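PDB 3Q1N: galactose mutarotase related enzyme from Lactobacillus casei, which probably binds carbohydrate and may act as an isomerase that interconverts the anomers of aldose sugars. Local coordinates for residues A[30-35]-A[145-150]; A[55-60]-A[178-183]; A[168-173]-A[210-215]. All blocks are in the same frame, centred on the assembly; numbering follows the deposited sequence.

Interaction 1: residues A[30-35]-A[145-150]; sequences NYEYVW and AFNVGL. With EDO (1,2-ethanediol), chain I.
Val34 and Phe146 face each other at a single antiparallel bridge, a non-hydrogen-bonded pair with CA atoms 4.7 Å apart, framed by bonds from Asn147 N to Tyr33 O and from Trp35 N to Ala145 O. Beyond this bridge, the contact rests chiefly on the side chain of Asn147. Its CG lies anti to the carbonyl carbon (chi1 -65°), which turns the amide toward segment 30-35. There Asn147 ND2 gives one bond of 2.8 Å to Glu32 O, arriving from above that carbonyl plane, and a weak one of 3.0 Å to Val34 O. One amide nitrogen thus ties the carbonyls of Glu32 and Val34, on either side of Tyr33 in the sequence. The bridge joins the end of the N-terminal four-stranded sheet to strand 136-147, a central element of this galactose mutarotase-like beta-sandwich. On the other branch, Asn147 OD1 meets the indole of Trp35 at its edge, 3.4 Å from CE3, with amide and ring planes 60° apart; NE1 of that indole is hydrogen-bonded to Trp42 O. Trp35 CB packs on Ala145 CB at 3.6 Å. A 1,2-ethanediol molecule, probably from the crystallisation liquor, links Tyr31 OH through its O1 and Asn147 O through its O2.

Interaction 2: residues A[55-60]-A[178-183]; sequences KSNQDQ and VPFRNG
Lys55 passes over a face of Phe180 and then across Pro179, and its side chain, taken atom by atom, traces the contact. CB sits over one face of the Phe180 ring, 4.0 Å from the centroid and 29° off the normal, a CH-pi contact. With CG anti to the carbonyl carbon (chi1 -81°) and the chain extended from there, the remaining methylenes run on past the proline. CG nears Pro179 CG; Lys55 CD comes to 3.7 Å from Pro179 CD and also touches Phe180 CE1, so it is shared between the two rings. CE stays beside Pro179 CD. Finally Lys55 NZ, in this one of two modelled conformers, donates to the oxygen of water 2 at 2.7 Å. That water in turn donates to the carbonyl of Val178. The aliphatic stem crosses the proline at about a right angle, while the charged end is served by solvent. A second water joins the other end of the residue, accepting from Lys55 N and donating to Pro179 O. This is loop-on-loop packing at the side of the beta-sandwich: the connection between strands 48-49 and 60-63 meets the one between 171-175 and 181-182, where a cis peptide bond precedes Pro179. The Phe180 ring meets the 55-60 loop at its edge as well. Phe180 CE2 abuts Ser56 C at 3.6 Å and lies 3.4 Å from Asn57 OD1, whose amide is tilted just 20° from the ring plane. With an alanine here in place of Phe180, Lys55 CB would probably lose the ring face it packs on and a gap would open beside Ser56, leaving the two loops joined mainly by proline packing and the two waters. Asn57 ND2 bonds Gln263 O, and Asn57 N reaches Asp262, whose backbone also pairs with that of Arg181.

Interaction 3: residues A[168-173]-A[210-215]; sequences SPLQRF and LANSEI
Asn212 reaches across to segment 168-173 with both ends of its amide. Asn212 OD1 accepts from Gln171 N at 2.9 Å, in its own carbonyl plane and on a lone pair, the bond nearly straight at 167°. Asn212 ND2 donates to Pro169 O at 3.0 Å, with that oxygen close to the amide plane but the donor standing above the plane of the proline carbonyl. Gripped at both ends, the amide is fixed against a flip, since a swap would set donor against donor and acceptor against acceptor. The amide thereby pairs with the chain much as a backbone peptide would. A true backbone bond follows, Ala211 N to Gln171 O at 2.9 Å, next to the antiparallel bridge between Arg172 and Leu210.

The apolar contacts flank these bonds. Leu170 CD2 meets Leu210 CD2 at 4.1 Å, the two side chains slanting across each other, and the same methyl lies near Ile215 CD1. In Phe173, CG anti to the carbonyl carbon (chi1 -73°) brings CE2 to 3.7 Å from Ala211 CB; the ring also makes an edge-to-face contact with Tyr238.

Electrostatic contact is slight: Glu214 OE2 approaches Ser168 N without a bond and is held instead by Asn167 N. From Asn212 to Ile215 the chain makes a type I turn, leading from strand 208-210 to strand 217-221. Leu170 and Ile215 rest on Val163 of strand 160-164, whereas Gln171 and Ala211 touch Val185 of strand 184-187, the antiparallel partner of strand 171-175.

Overall arrangement
From the N terminus, the chain leaves its first four-stranded sheet through 30-35, and interaction 1 closes a loop of 109 residues by joining that sheet to strand 136-147. Before that closure, 55-60 has already gone by; its partner 178-183 arrives afterwards, so interactions 1 and 2 cross. Interaction 2 joins two loops across 117 residues. Interaction 3 begins at 168-173, ahead of 178-183, and closes 36 residues at 210-215, crossing interaction 2 but following interaction 1 in series; it joins strand 171-175 to the end of strand 208-210 and the turn after it. Interactions 2 and 3 touch, Arg181 packing on Phe173, while the centre of interaction 1 lies about 29 and 26 Å from theirs.

Interaction 1: residues A[30-35]-A[145-150]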
loop_
_atom_site.group_PDB
_atom_site.type_symbol
_atom_site.label_atom_id
_atom_site.label_comp_id
_atom_site.label_asym_id
_atom_site.label_seq_id
_atom_site.Cartn_x
_atom_site.Cartn_y
_atom_site.Cartn_z
ATOM N N ASN A 30 6.428 2.330 24.279
ATOM C CA ASN A 30 6.683 3.385 23.316
ATOM C C ASN A 30 7.340 2.931 21.990
ATOM O O ASN A 30 8.017 3.719 21.318
ATOM C CB ASN A 30 7.541 4.468 23.966
ATOM C CG ASN A 30 7.463 5.756 23.261
ATOM O OD1 ASN A 30 6.373 6.211 22.853
ATOM N ND2 ASN A 30 8.631 6.393 23.083
ATOM N N TYR A 31 7.080 1.706 21.592
ATOM C CA TYR A 31 7.619 1.183 20.322
ATOM C C TYR A 31 6.894 1.755 19.102
ATOM O O TYR A 31 5.664 1.700 19.030
ATOM C CB TYR A 31 7.559 -0.336 20.299
ATOM C CG TYR A 31 8.009 -0.921 18.982
ATOM C CD1 TYR A 31 9.344 -1.064 18.704
ATOM C CD2 TYR A 31 7.103 -1.350 18.040
ATOM C CE1 TYR A 31 9.786 -1.587 17.501
ATOM C CE2 TYR A 31 7.521 -1.905 16.857
ATOM C CZ TYR A 31 8.871 -2.002 16.573
ATOM O OH TYR A 31 9.321 -2.527 15.384
ATOM N N GLU A 32 7.672 2.241 18.134
ATOM C CA GLU A 32 7.154 2.753 16.871
ATOM C C GLU A 32 7.161 1.683 15.771
ATOM O O GLU A 32 8.240 1.209 15.365
ATOM C CB GLU A 32 7.987 3.955 16.439
ATOM C CG GLU A 32 7.642 4.580 15.098
ATOM C CD GLU A 32 6.205 5.092 15.015
ATOM O OE1 GLU A 32 5.926 6.077 15.720
ATOM O OE2 GLU A 32 5.371 4.499 14.313
ATOM N N TYR A 33 5.966 1.331 15.293
ATOM C CA TYR A 33 5.830 0.306 14.263
ATOM C C TYR A 33 6.161 0.821 12.876
ATOM O O TYR A 33 6.625 0.059 12.034
ATOM C CB TYR A 33 4.399 -0.225 14.200
ATOM C CG TYR A 33 3.981 -1.064 15.388
ATOM C CD1 TYR A 33 4.228 -2.425 15.431
ATOM C CD2 TYR A 33 3.301 -0.509 16.423
ATOM C CE1 TYR A 33 3.810 -3.213 16.502
ATOM C CE2 TYR A 33 2.901 -1.266 17.509
ATOM C CZ TYR A 33 3.133 -2.607 17.545
ATOM O OH TYR A 33 2.701 -3.313 18.652
ATOM N N VAL A 34 5.875 2.092 12.634
ATOM C CA VAL A 34 5.944 2.732 11.302
ATOM C C VAL A 34 7.220 3.559 11.095
ATOM O O VAL A 34 7.660 4.294 11.982
ATOM C CB VAL A 34 4.690 3.565 11.023
ATOM C CG1 VAL A 34 4.795 4.341 9.683
ATOM C CG2 VAL A 34 3.429 2.648 10.974
ATOM N N TRP A 35 7.841 3.376 9.937
ATOM C CA TRP A 35 9.041 4.107 9.534
ATOM C C TRP A 35 8.865 5.610 9.768
ATOM O O TRP A 35 7.830 6.194 9.454
ATOM C CB TRP A 35 9.353 3.828 8.060
ATOM C CG TRP A 35 10.517 4.570 7.510
ATOM C CD1 TRP A 35 10.515 5.451 6.450
ATOM C CD2 TRP A 35 11.865 4.516 7.982
ATOM N NE1 TRP A 35 11.777 5.920 6.234
ATOM C CE2 TRP A 35 12.627 5.379 7.172
ATOM C CE3 TRP A 35 12.493 3.824 9.001
ATOM C CZ2 TRP A 35 13.999 5.543 7.345
ATOM C CZ3 TRP A 35 13.868 3.991 9.182
ATOM C CH2 TRP A 35 14.598 4.845 8.359
ATOM N N ALA A 145 5.586 1.399 5.477
ATOM C CA ALA A 145 6.924 0.869 5.755
ATOM C C ALA A 145 6.994 0.626 7.266
ATOM O O ALA A 145 6.670 1.496 8.065
ATOM C CB ALA A 145 7.967 1.863 5.361
ATOM N N PHE A 146 7.390 -0.577 7.628
ATOM C CA PHE A 146 7.481 -1.028 9.005
ATOM C C PHE A 146 8.911 -1.152 9.462
ATOM O O PHE A 146 9.762 -1.723 8.764
ATOM C CB PHE A 146 6.821 -2.388 9.146
ATOM C CG PHE A 146 5.339 -2.352 8.881
ATOM C CD1 PHE A 146 4.484 -1.738 9.789
ATOM C CD2 PHE A 146 4.825 -2.835 7.696
ATOM C CE1 PHE A 146 3.119 -1.677 9.559
ATOM C CE2 PHE A 146 3.456 -2.757 7.441
ATOM C CZ PHE A 146 2.604 -2.183 8.360
ATOM N N ASN A 147 9.174 -0.626 10.641
ATOM C CA ASN A 147 10.525 -0.767 11.236
ATOM C C ASN A 147 10.851 -2.256 11.458
ATOM O O ASN A 147 9.963 -3.035 11.864
ATOM C CB ASN A 147 10.604 -0.014 12.542
ATOM C CG ASN A 147 10.461 1.470 12.340
ATOM O OD1 ASN A 147 11.219 2.054 11.570
ATOM N ND2 ASN A 147 9.458 2.081 12.979
ATOM N N VAL A 148 12.116 -2.622 11.171
ATOM C CA VAL A 148 12.661 -3.966 11.430
ATOM C C VAL A 148 14.066 -3.895 12.002
ATOM O O VAL A 148 14.781 -2.935 11.777
ATOM C CB VAL A 148 12.669 -4.867 10.149
ATOM C CG1 VAL A 148 11.230 -5.058 9.621
ATOM C CG2 VAL A 148 13.584 -4.282 9.058
ATOM N N GLY A 149 14.426 -4.914 12.785
ATOM C CA GLY A 149 15.762 -5.031 13.297
ATOM C C GLY A 149 16.743 -5.536 12.256
ATOM O O GLY A 149 16.422 -6.341 11.390
ATOM N N LEU A 150 17.971 -5.044 12.385
ATOM C CA LEU A 150 19.055 -5.439 11.536
ATOM C C LEU A 150 20.190 -6.163 12.293
ATOM O O LEU A 150 20.430 -5.937 13.492
ATOM C CB LEU A 150 19.622 -4.214 10.857
ATOM C CG LEU A 150 18.716 -3.345 9.988
ATOM C CD1 LEU A 150 19.601 -2.276 9.336
ATOM C CD2 LEU A 150 17.950 -4.192 8.980
HETATM C C1 EDO I . 6.888 -4.037 12.797
HETATM O O1 EDO I . 7.224 -3.955 14.182
HETATM C C2 EDO I . 7.270 -5.400 12.241
HETATM O O2 EDO I . 8.687 -5.599 12.355
#

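Interaction 2: residues A[55-60]-A[178-183]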
loop_
_atom_site.group_PDB
_atom_site.type_symbol
_atom_site.label_atom_id
_atom_site.label_comp_id
_atom_site.label_asym_id
_atom_site.label_seq_id
_atom_site.Cartn_x
_atom_site.Cartn_y
_atom_site.Cartn_z
ATOM N N LYS A 55 4.429 3.088 -11.270
ATOM C CA LYS A 55 4.717 3.956 -12.401
ATOM C C LYS A 55 3.775 3.643 -13.572
ATOM O O LYS A 55 3.311 2.538 -13.708
ATOM C CB LYS A 55 6.179 3.814 -12.879
ATOM C CG LYS A 55 7.234 4.599 -12.077
ATOM C CD LYS A 55 8.605 4.474 -12.765
ATOM C CE LYS A 55 9.701 5.237 -12.073
ATOM N NZ LYS A 55 11.083 4.908 -12.643
ATOM N N SER A 56 3.534 4.656 -14.385
ATOM C CA SER A 56 2.779 4.602 -15.617
ATOM C C SER A 56 3.740 4.669 -16.817
ATOM O O SER A 56 4.730 5.419 -16.779
ATOM C CB SER A 56 1.763 5.765 -15.709
ATOM O OG SER A 56 0.697 5.582 -14.819
ATOM N N ASN A 57 3.434 3.908 -17.868
ATOM C CA ASN A 57 4.297 3.841 -19.058
ATOM C C ASN A 57 4.432 5.261 -19.632
ATOM O O ASN A 57 3.426 5.902 -19.967
ATOM C CB ASN A 57 3.693 2.912 -20.100
ATOM C CG ASN A 57 3.792 1.442 -19.723
ATOM O OD1 ASN A 57 4.762 1.017 -19.098
ATOM N ND2 ASN A 57 2.794 0.644 -20.133
ATOM N N GLN A 58 5.682 5.744 -19.709
ATOM C CA GLN A 58 5.984 7.093 -20.227
ATOM C C GLN A 58 5.150 8.169 -19.528
ATOM O O GLN A 58 4.744 9.145 -20.174
ATOM C CB GLN A 58 5.773 7.156 -21.734
ATOM C CG GLN A 58 6.689 6.153 -22.485
ATOM C CD GLN A 58 6.003 4.828 -22.725
ATOM O OE1 GLN A 58 4.941 4.816 -23.346
ATOM N NE2 GLN A 58 6.597 3.699 -22.238
ATOM N N ASP A 59 4.918 7.926 -18.251
ATOM C CA ASP A 59 4.138 8.797 -17.337
ATOM C C ASP A 59 2.821 9.252 -17.940
ATOM O O ASP A 59 2.381 10.405 -17.781
ATOM C CB ASP A 59 5.013 9.963 -16.875
ATOM C CG ASP A 59 6.215 9.499 -16.018
ATOM O OD1 ASP A 59 6.098 8.634 -15.115
ATOM O OD2 ASP A 59 7.298 10.049 -16.202
ATOM N N GLN A 60 2.163 8.331 -18.618
ATOM C CA GLN A 60 0.865 8.620 -19.244
ATOM C C GLN A 60 0.067 7.326 -19.375
ATOM O O GLN A 60 0.556 6.222 -19.043
ATOM C CB GLN A 60 1.052 9.299 -20.622
ATOM C CG GLN A 60 1.709 8.404 -21.655
ATOM C CD GLN A 60 2.171 9.165 -22.912
ATOM O OE1 GLN A 60 1.513 9.114 -23.944
ATOM N NE2 GLN A 60 3.308 9.819 -22.828
ATOM N N VAL A 178 12.526 -2.383 -13.577
ATOM C CA VAL A 178 12.042 -1.997 -12.265
ATOM C C VAL A 178 11.668 -0.500 -12.293
ATOM O O VAL A 178 12.400 0.314 -12.882
ATOM C CB VAL A 178 13.077 -2.357 -11.151
ATOM C CG1 VAL A 178 14.414 -1.618 -11.358
ATOM C CG2 VAL A 178 12.502 -2.097 -9.779
ATOM N N PRO A 179 10.505 -0.137 -11.695
ATOM C CA PRO A 179 9.489 -0.914 -10.963
ATOM C C PRO A 179 8.241 -1.316 -11.791
ATOM O O PRO A 179 7.180 -1.555 -11.242
ATOM C CB PRO A 179 9.080 0.066 -9.848
ATOM C CG PRO A 179 9.119 1.433 -10.584
ATOM C CD PRO A 179 10.153 1.293 -11.697
ATOM N N PHE A 180 8.370 -1.380 -13.105
ATOM C CA PHE A 180 7.285 -1.859 -13.971
ATOM C C PHE A 180 7.243 -3.388 -13.964
ATOM O O PHE A 180 8.233 -4.040 -13.738
ATOM C CB PHE A 180 7.460 -1.424 -15.425
ATOM C CG PHE A 180 7.401 0.082 -15.650
ATOM C CD1 PHE A 180 8.526 0.867 -15.600
ATOM C CD2 PHE A 180 6.193 0.685 -15.922
ATOM C CE1 PHE A 180 8.440 2.237 -15.828
ATOM C CE2 PHE A 180 6.093 2.035 -16.188
ATOM C CZ PHE A 180 7.223 2.826 -16.128
ATOM N N ARG A 181 6.088 -3.933 -14.296
ATOM C CA ARG A 181 5.931 -5.372 -14.556
ATOM C C ARG A 181 6.351 -5.787 -15.970
ATOM O O ARG A 181 6.190 -5.017 -16.924
ATOM C CB ARG A 181 4.474 -5.780 -14.316
ATOM C CG ARG A 181 3.988 -5.522 -12.881
ATOM C CD ARG A 181 2.627 -6.125 -12.596
ATOM N NE ARG A 181 1.625 -5.650 -13.539
ATOM C CZ ARG A 181 1.117 -6.314 -14.555
ATOM N NH1 ARG A 181 1.576 -7.523 -14.908
ATOM N NH2 ARG A 181 0.190 -5.720 -15.290
ATOM N N ASN A 182 6.825 -7.025 -16.083
ATOM C CA ASN A 182 7.153 -7.608 -17.373
ATOM C C ASN A 182 6.025 -8.433 -17.988
ATOM O O ASN A 182 6.187 -8.861 -19.117
ATOM C CB ASN A 182 8.443 -8.455 -17.281
ATOM C CG ASN A 182 8.281 -9.741 -16.483
ATOM O OD1 ASN A 182 7.210 -10.098 -16.053
ATOM N ND2 ASN A 182 9.391 -10.485 -16.321
ATOM N N GLY A 183 4.932 -8.666 -17.246
ATOM C CA GLY A 183 3.797 -9.472 -17.701
ATOM C C GLY A 183 3.707 -10.939 -17.272
ATOM O O GLY A 183 2.711 -11.607 -17.629
HETATM O O HOH W 1 5.747 0.651 -10.216
HETATM O O HOH W 2 11.796 2.877 -14.225
#

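Interaction 3: residues A[168-173]-A[210-215]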
loop_
_atom_site.group_PDB
_atom_site.type_symbol
_atom_site.label_atom_id
_atom_site.label_comp_id
_atom_site.label_asym_id
_atom_site.label_seq_id
_atom_site.Cartn_x
_atom_site.Cartn_y
_atom_site.Cartn_z
ATOM N N SER A 168 -1.823 -22.612 -3.530
ATOM C CA SER A 168 -0.830 -23.016 -4.531
ATOM C C SER A 168 0.486 -22.322 -4.148
ATOM O O SER A 168 0.475 -21.449 -3.285
ATOM C CB SER A 168 -1.292 -22.640 -5.957
ATOM O OG SER A 168 -1.302 -21.242 -6.192
ATOM N N PRO A 169 1.621 -22.719 -4.757
ATOM C CA PRO A 169 2.869 -22.110 -4.359
ATOM C C PRO A 169 2.850 -20.596 -4.497
ATOM O O PRO A 169 2.148 -20.078 -5.351
ATOM C CB PRO A 169 3.870 -22.712 -5.319
ATOM C CG PRO A 169 3.305 -24.086 -5.624
ATOM C CD PRO A 169 1.826 -23.854 -5.680
ATOM N N LEU A 170 3.615 -19.919 -3.642
ATOM C CA LEU A 170 3.724 -18.459 -3.689
ATOM C C LEU A 170 4.282 -18.020 -5.036
ATOM O O LEU A 170 5.275 -18.590 -5.480
ATOM C CB LEU A 170 4.695 -17.966 -2.615
ATOM C CG LEU A 170 4.148 -17.594 -1.242
ATOM C CD1 LEU A 170 5.350 -17.332 -0.272
ATOM C CD2 LEU A 170 3.184 -16.411 -1.307
ATOM N N GLN A 171 3.643 -17.016 -5.655
ATOM C CA GLN A 171 4.089 -16.483 -6.940
ATOM C C GLN A 171 4.162 -14.959 -6.865
ATOM O O GLN A 171 3.441 -14.328 -6.059
ATOM C CB GLN A 171 3.140 -16.943 -8.071
ATOM C CG GLN A 171 3.120 -18.477 -8.318
ATOM C CD GLN A 171 4.349 -18.981 -9.059
ATOM O OE1 GLN A 171 4.471 -18.803 -10.278
ATOM N NE2 GLN A 171 5.268 -19.624 -8.331
ATOM N N ARG A 172 5.061 -14.380 -7.671
ATOM C CA ARG A 172 5.149 -12.936 -7.811
ATOM C C ARG A 172 4.981 -12.523 -9.263
ATOM O O ARG A 172 5.261 -13.309 -10.192
ATOM C CB ARG A 172 6.496 -12.410 -7.332
ATOM C CG ARG A 172 7.618 -12.775 -8.244
ATOM C CD ARG A 172 8.927 -12.421 -7.709
ATOM N NE ARG A 172 9.173 -10.983 -7.715
ATOM C CZ ARG A 172 10.386 -10.457 -7.551
ATOM N NH1 ARG A 172 11.446 -11.256 -7.413
ATOM N NH2 ARG A 172 10.557 -9.139 -7.549
ATOM N N PHE A 173 4.526 -11.303 -9.456
ATOM C CA PHE A 173 4.516 -10.702 -10.780
ATOM C C PHE A 173 5.943 -10.405 -11.221
ATOM O O PHE A 173 6.708 -9.782 -10.501
ATOM C CB PHE A 173 3.690 -9.433 -10.813
ATOM C CG PHE A 173 2.240 -9.680 -10.739
ATOM C CD1 PHE A 173 1.537 -9.997 -11.910
ATOM C CD2 PHE A 173 1.569 -9.695 -9.554
ATOM C CE1 PHE A 173 0.182 -10.244 -11.887
ATOM C CE2 PHE A 173 0.220 -9.988 -9.514
ATOM C CZ PHE A 173 -0.472 -10.250 -10.686
ATOM N N LEU A 210 3.181 -10.189 -4.566
ATOM C CA LEU A 210 2.582 -11.523 -4.450
ATOM C C LEU A 210 1.262 -11.591 -5.199
ATOM O O LEU A 210 0.365 -10.738 -5.022
ATOM C CB LEU A 210 2.327 -11.901 -2.973
ATOM C CG LEU A 210 3.549 -11.862 -2.062
ATOM C CD1 LEU A 210 3.119 -12.289 -0.646
ATOM C CD2 LEU A 210 4.656 -12.769 -2.545
ATOM N N ALA A 211 1.153 -12.615 -6.032
ATOM C CA ALA A 211 0.026 -12.808 -6.925
ATOM C C ALA A 211 -1.095 -13.641 -6.323
ATOM O O ALA A 211 -2.176 -13.725 -6.927
ATOM C CB ALA A 211 0.505 -13.449 -8.213
ATOM N N ASN A 212 -0.865 -14.248 -5.151
ATOM C CA ASN A 212 -1.816 -15.203 -4.576
ATOM C C ASN A 212 -2.954 -14.487 -3.853
ATOM O O ASN A 212 -2.849 -14.138 -2.677
ATOM C CB ASN A 212 -1.095 -16.213 -3.650
ATOM C CG ASN A 212 0.086 -16.876 -4.306
ATOM O OD1 ASN A 212 1.108 -16.250 -4.494
ATOM N ND2 ASN A 212 -0.011 -18.183 -4.575
ATOM N N SER A 213 -4.077 -14.277 -4.554
ATOM C CA SER A 213 -5.142 -13.417 -4.022
ATOM C C SER A 213 -5.944 -14.004 -2.887
ATOM O O SER A 213 -6.682 -13.281 -2.207
ATOM C CB SER A 213 -6.082 -12.985 -5.146
ATOM O OG SER A 213 -5.350 -12.317 -6.139
ATOM N N GLU A 214 -5.815 -15.307 -2.668
ATOM C CA GLU A 214 -6.539 -15.961 -1.612
ATOM C C GLU A 214 -6.025 -15.656 -0.196
ATOM O O GLU A 214 -6.679 -16.031 0.796
ATOM C CB GLU A 214 -6.491 -17.467 -1.809
ATOM C CG GLU A 214 -5.101 -18.137 -1.603
ATOM C CD GLU A 214 -4.287 -18.283 -2.894
ATOM O OE1 GLU A 214 -4.426 -17.435 -3.834
ATOM O OE2 GLU A 214 -3.468 -19.236 -2.951
ATOM N N ILE A 215 -4.844 -15.046 -0.097
ATOM C CA ILE A 215 -4.266 -14.742 1.223
ATOM C C ILE A 215 -5.163 -13.844 2.058
ATOM O O ILE A 215 -5.679 -12.827 1.586
ATOM C CB ILE A 215 -2.850 -14.094 1.095
ATOM C CG1 ILE A 215 -1.897 -15.101 0.441
ATOM C CG2 ILE A 215 -2.322 -13.633 2.510
ATOM C CD1 ILE A 215 -0.540 -14.472 -0.038
#